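Local coordinates for protein RavO (Legionella pneumophila subsp. pneumophila, PDB 6DM4) that binds a phosphotyrosine peptide of human Shc1 through its SH2 domain, probably to engage tyrosine-phosphorylated proteins of the infected host, at residues K4-K7 and V8-E11; H17-E20 and N21-T24. All blocks are in the same frame, centred on the assembly; numbering follows the deposited sequence.

Contact 1 of 2, residues K4-K7 and V8-E11; sequences KIYK and VMEE
The carbonyl oxygen Lys7 O is held twice: Glu11 N donates to it over 3.1 Å, and a water reaches it at 2.8 Å. The first of these bonds belongs to the i to i+4 pattern of the short alpha-helix 4-13 at the start of this SH2-domain chain; Val8, Met9 and Glu10 repeat it by donating to Lys4 O, Ile5 O and Tyr6 O. On the helix surface, Lys7 and Glu10 form an i to i+3 salt bridge, NZ to OE1 2.7 Å. The lysine chain is folded at both chi2 and chi3, while Glu10 runs out nearly straight with CG anti to the backbone N (chi1 -170°), and the two side chains travel side by side. The ammonium group comes down on OE1 from above the carboxylate plane, 51° out of it. Glu10's other oxygen, OE2, is taken by the second subunit, where Arg23 makes a salt bridge and Tyr18 a hydrogen bond; Trp43 of that subunit makes a cation-pi contact with Lys7. The carboxylate therefore sits among two positive groups, which would be expected to keep it ionised. On the apolar side, Ile5 and Met9 point the same way, Ile5 CG1 to Met9 SD 3.9 Å. Met9 SD also makes a Met-aromatic contact with Tyr6, 4.3 Å from its CD1 and obliquely placed, 57° off the ring normal. One face of that ring carries Ile5 CG2, 3.9 Å above its centre. Ile5, Tyr6 and Met9 all pack on the second subunit, and Ile5 and Val8 also rest on Ile75 of strand 67-76. Val8 CG2 lies 3.2 Å from Lys4 O.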
loop_
_atom_site.group_PDB
_atom_site.type_symbol
_atom_site.label_atom_id
_atom_site.label_comp_id
_atom_site.label_asym_id
_atom_site.label_seq_id
_atom_site.Cartn_x
_atom_site.Cartn_y
_atom_site.Cartn_z
ATOM N N LYS A 4 -0.669 8.815 9.836
ATOM C CA LYS A 4 -1.052 7.467 10.234
ATOM C C LYS A 4 -1.842 6.754 9.144
ATOM O O LYS A 4 -1.879 5.520 9.122
ATOM C CB LYS A 4 -1.840 7.513 11.543
ATOM C CG LYS A 4 -1.053 8.152 12.676
ATOM C CD LYS A 4 0.240 7.381 12.862
ATOM C CE LYS A 4 1.287 8.200 13.589
ATOM N NZ LYS A 4 1.001 9.653 13.588
ATOM N N ILE A 5 -2.455 7.499 8.219
ATOM C CA ILE A 5 -3.163 6.853 7.114
ATOM C C ILE A 5 -2.196 6.050 6.255
ATOM O O ILE A 5 -2.520 4.949 5.794
ATOM C CB ILE A 5 -3.935 7.891 6.279
ATOM C CG1 ILE A 5 -4.642 7.203 5.105
ATOM C CG2 ILE A 5 -3.006 8.995 5.789
ATOM C CD1 ILE A 5 -5.552 8.117 4.329
ATOM N N TYR A 6 -0.993 6.578 6.025
ATOM C CA TYR A 6 -0.037 5.855 5.195
ATOM C C TYR A 6 0.464 4.595 5.886
ATOM O O TYR A 6 0.766 3.603 5.217
ATOM C CB TYR A 6 1.126 6.768 4.817
ATOM C CG TYR A 6 0.679 8.027 4.115
ATOM C CD1 TYR A 6 0.114 7.974 2.846
ATOM C CD2 TYR A 6 0.809 9.266 4.723
ATOM C CE1 TYR A 6 -0.300 9.125 2.202
ATOM C CE2 TYR A 6 0.397 10.420 4.088
ATOM C CZ TYR A 6 -0.156 10.343 2.828
ATOM O OH TYR A 6 -0.565 11.495 2.195
ATOM N N LYS A 7 0.548 4.604 7.217
ATOM C CA LYS A 7 0.947 3.388 7.917
ATOM C C LYS A 7 -0.149 2.329 7.850
ATOM O O LYS A 7 0.145 1.133 7.741
ATOM C CB LYS A 7 1.315 3.702 9.365
ATOM C CG LYS A 7 2.457 4.697 9.515
ATOM C CD LYS A 7 3.616 4.368 8.584
ATOM C CE LYS A 7 4.331 3.084 8.985
ATOM N NZ LYS A 7 5.246 2.633 7.902
ATOM N N VAL A 8 -1.419 2.745 7.909
ATOM C CA VAL A 8 -2.513 1.789 7.765
ATOM C C VAL A 8 -2.562 1.249 6.341
ATOM O O VAL A 8 -2.780 0.051 6.124
ATOM C CB VAL A 8 -3.851 2.435 8.171
ATOM C CG1 VAL A 8 -4.996 1.442 8.013
ATOM C CG2 VAL A 8 -3.785 2.941 9.607
ATOM N N MET A 9 -2.355 2.121 5.350
ATOM C CA MET A 9 -2.317 1.673 3.962
ATOM C C MET A 9 -1.156 0.720 3.728
ATOM O O MET A 9 -1.299 -0.277 3.012
ATOM C CB MET A 9 -2.209 2.872 3.024
ATOM C CG MET A 9 -3.484 3.677 2.907
ATOM S SD MET A 9 -3.175 5.247 2.087
ATOM C CE MET A 9 -2.136 4.722 0.730
ATOM N N GLU A 10 0.004 1.020 4.316
ATOM C CA GLU A 10 1.145 0.113 4.232
ATOM C C GLU A 10 0.772 -1.272 4.738
ATOM O O GLU A 10 1.057 -2.283 4.085
ATOM C CB GLU A 10 2.327 0.678 5.028
ATOM C CG GLU A 10 3.651 -0.068 4.829
ATOM C CD GLU A 10 4.660 0.211 5.943
ATOM O OE1 GLU A 10 4.251 0.222 7.122
ATOM O OE2 GLU A 10 5.855 0.422 5.651
ATOM N N GLU A 11 0.126 -1.335 5.905
ATOM C CA GLU A 11 -0.232 -2.619 6.496
ATOM C C GLU A 11 -1.150 -3.412 5.574
ATOM O O GLU A 11 -1.018 -4.635 5.457
ATOM C CB GLU A 11 -0.899 -2.395 7.855
ATOM C CG GLU A 11 -0.030 -2.777 9.045
ATOM C CD GLU A 11 -0.695 -2.483 10.380
ATOM O OE1 GLU A 11 -0.817 -1.293 10.742
ATOM O OE2 GLU A 11 -1.096 -3.444 11.071
HETATM O O HOH W 1 2.553 0.265 8.855
#

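Contact 2 of 2, residues H17-E20 and N21-T24; sequences HYKE and NIRT. With SO4 (sulfate ion), chain H.
Lys19 and Ile22 are the two ends of a type I beta turn, and both their backbones and their side chains meet. The turn lies in the loop before helix 25-34, which Thr24 N-caps through OG1 to Glu27 N. The backbone part is a single weak hydrogen bond, Ile22 N to Lys19 O at 3.3 Å. The apolar part lies beside it: the two side chains run in the same direction, with Ile22 CD1 3.6 Å from Lys19 CB and 3.9 Å from its CG. Ile22 gets there with CG1 anti to the carbonyl carbon (chi1 -63°), extending straight on to CD1. The first two carbons of the lysine lie along this CG1-CD1 arm; other neighbours of the isoleucine include Glu27, Val28 and Tyr31 of helix 25-34.

Water makes the next set of contacts. One molecule lies 2.8 Å from Lys19 O and equally far from Ile22 O, beside the turn. A second lies 2.9 Å from Glu20 O.

The ionic contacts belong to His17 and Lys19. His17 NE2 approaches a sulfate, probably from the crystallisation liquor, with O3 2.8 Å away near the ring plane; its bonds to O3 and O4 are both weak. Lys19 NZ makes a weak, long ion pair with another sulfate and a weak hydrogen bond to Arg16 O. At the other ring nitrogen of His17, ND1 bonds to Asp15 OD2, and the ring of Phe39 stacks on the imidazole. The Asp15 bond fixes the turn of the imidazole, and with a carboxylate at one nitrogen and a sulfate at the other, the doubly protonated, cationic form of His17 would be favoured, at least in the crystal.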
loop_
_atom_site.group_PDB
_atom_site.type_symbol
_atom_site.label_atom_id
_atom_site.label_comp_id
_atom_site.label_asym_id
_atom_site.label_seq_id
_atom_site.Cartn_x
_atom_site.Cartn_y
_atom_site.Cartn_z
ATOM N N HIS A 17 -3.253 -10.903 0.991
ATOM C CA HIS A 17 -4.663 -10.885 0.625
ATOM C C HIS A 17 -5.012 -9.730 -0.301
ATOM O O HIS A 17 -6.050 -9.792 -0.972
ATOM C CB HIS A 17 -5.548 -10.811 1.871
ATOM C CG HIS A 17 -5.534 -12.054 2.704
ATOM N ND1 HIS A 17 -4.633 -12.250 3.728
ATOM C CD2 HIS A 17 -6.314 -13.160 2.671
ATOM C CE1 HIS A 17 -4.857 -13.424 4.289
ATOM N NE2 HIS A 17 -5.872 -13.996 3.667
ATOM N N TYR A 18 -4.187 -8.686 -0.360
ATOM C CA TYR A 18 -4.492 -7.547 -1.217
ATOM C C TYR A 18 -4.141 -7.859 -2.668
ATOM O O TYR A 18 -3.002 -8.221 -2.975
ATOM C CB TYR A 18 -3.746 -6.294 -0.763
ATOM C CG TYR A 18 -4.210 -5.074 -1.518
ATOM C CD1 TYR A 18 -5.432 -4.481 -1.223
ATOM C CD2 TYR A 18 -3.454 -4.544 -2.556
ATOM C CE1 TYR A 18 -5.879 -3.379 -1.923
ATOM C CE2 TYR A 18 -3.893 -3.442 -3.261
ATOM C CZ TYR A 18 -5.108 -2.866 -2.942
ATOM O OH TYR A 18 -5.557 -1.767 -3.637
ATOM N N LYS A 19 -5.114 -7.678 -3.560
ATOM C CA LYS A 19 -4.985 -8.002 -4.983
ATOM C C LYS A 19 -5.035 -6.709 -5.789
ATOM O O LYS A 19 -6.120 -6.220 -6.117
ATOM C CB LYS A 19 -6.094 -8.959 -5.413
ATOM C CG LYS A 19 -6.198 -10.205 -4.560
ATOM C CD LYS A 19 -4.933 -11.039 -4.675
ATOM C CE LYS A 19 -4.984 -12.242 -3.752
ATOM N NZ LYS A 19 -3.809 -13.133 -3.950
ATOM N N GLU A 20 -3.858 -6.166 -6.130
ATOM C CA GLU A 20 -3.813 -4.879 -6.816
ATOM C C GLU A 20 -4.324 -4.949 -8.250
ATOM O O GLU A 20 -4.689 -3.910 -8.810
ATOM C CB GLU A 20 -2.388 -4.314 -6.810
ATOM C CG GLU A 20 -1.372 -5.131 -7.586
ATOM C CD GLU A 20 -0.645 -6.136 -6.714
ATOM O OE1 GLU A 20 -1.239 -6.598 -5.715
ATOM O OE2 GLU A 20 0.524 -6.454 -7.023
ATOM N N ASN A 21 -4.359 -6.128 -8.861
ATOM C CA ASN A 21 -4.775 -6.245 -10.251
ATOM C C ASN A 21 -6.230 -6.675 -10.399
ATOM O O ASN A 21 -6.660 -6.995 -11.513
ATOM C CB ASN A 21 -3.858 -7.215 -10.997
ATOM C CG ASN A 21 -2.422 -6.718 -11.069
ATOM O OD1 ASN A 21 -1.483 -7.450 -10.747
ATOM N ND2 ASN A 21 -2.245 -5.470 -11.495
ATOM N N ILE A 22 -6.997 -6.678 -9.311
ATOM C CA ILE A 22 -8.405 -7.060 -9.337
ATOM C C ILE A 22 -9.218 -5.809 -9.051
ATOM O O ILE A 22 -9.253 -5.322 -7.914
ATOM C CB ILE A 22 -8.717 -8.172 -8.329
ATOM C CG1 ILE A 22 -7.940 -9.440 -8.680
ATOM C CG2 ILE A 22 -10.209 -8.468 -8.309
ATOM C CD1 ILE A 22 -8.272 -10.612 -7.791
ATOM N N ARG A 23 -9.874 -5.273 -10.076
ATOM C CA ARG A 23 -10.641 -4.044 -9.896
ATOM C C ARG A 23 -12.130 -4.122 -10.229
ATOM O O ARG A 23 -12.953 -3.565 -9.503
ATOM C CB ARG A 23 -9.997 -2.902 -10.690
ATOM C CG ARG A 23 -8.547 -2.632 -10.323
ATOM C CD ARG A 23 -8.436 -1.951 -8.969
ATOM N NE ARG A 23 -7.636 -0.732 -9.034
ATOM C CZ ARG A 23 -7.988 0.358 -9.707
ATOM N NH1 ARG A 23 -9.132 0.386 -10.377
ATOM N NH2 ARG A 23 -7.197 1.422 -9.711
ATOM N N THR A 24 -12.484 -4.801 -11.315
ATOM C CA THR A 24 -13.883 -4.867 -11.695
ATOM C C THR A 24 -14.578 -6.044 -11.020
ATOM O O THR A 24 -13.940 -6.970 -10.512
ATOM C CB THR A 24 -14.011 -4.996 -13.211
ATOM O OG1 THR A 24 -13.475 -6.261 -13.620
ATOM C CG2 THR A 24 -13.246 -3.870 -13.903
HETATM S S SO4 H . -6.423 -17.506 2.702
HETATM O O1 SO4 H . -5.408 -17.697 1.667
HETATM O O2 SO4 H . -7.377 -18.612 2.664
HETATM O O3 SO4 H . -7.125 -16.247 2.467
HETATM O O4 SO4 H . -5.786 -17.477 4.015
HETATM O O HOH W 2 -7.459 -3.833 -6.388
HETATM O O HOH W 3 -5.750 -1.456 -7.640
#

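In the fold
From the N terminus the chain enters helix 4-13, where contact 1 closes successive helical turns; it then leaves into the loop that holds contact 2 before starting helix 25-34. The two are in series: neither encloses or crosses the other, and their nearest atoms are about 7 Å apart within the chain. Contact 1 sets the first helix against strand 67-76 of the central antiparallel sheet, whereas residues 17-19 run beside strand 40-43 while Ile22 packs on helix 25-34. They come together across the subunit interface, where the helix of contact 1 meets the 17-24 loop of the second subunit.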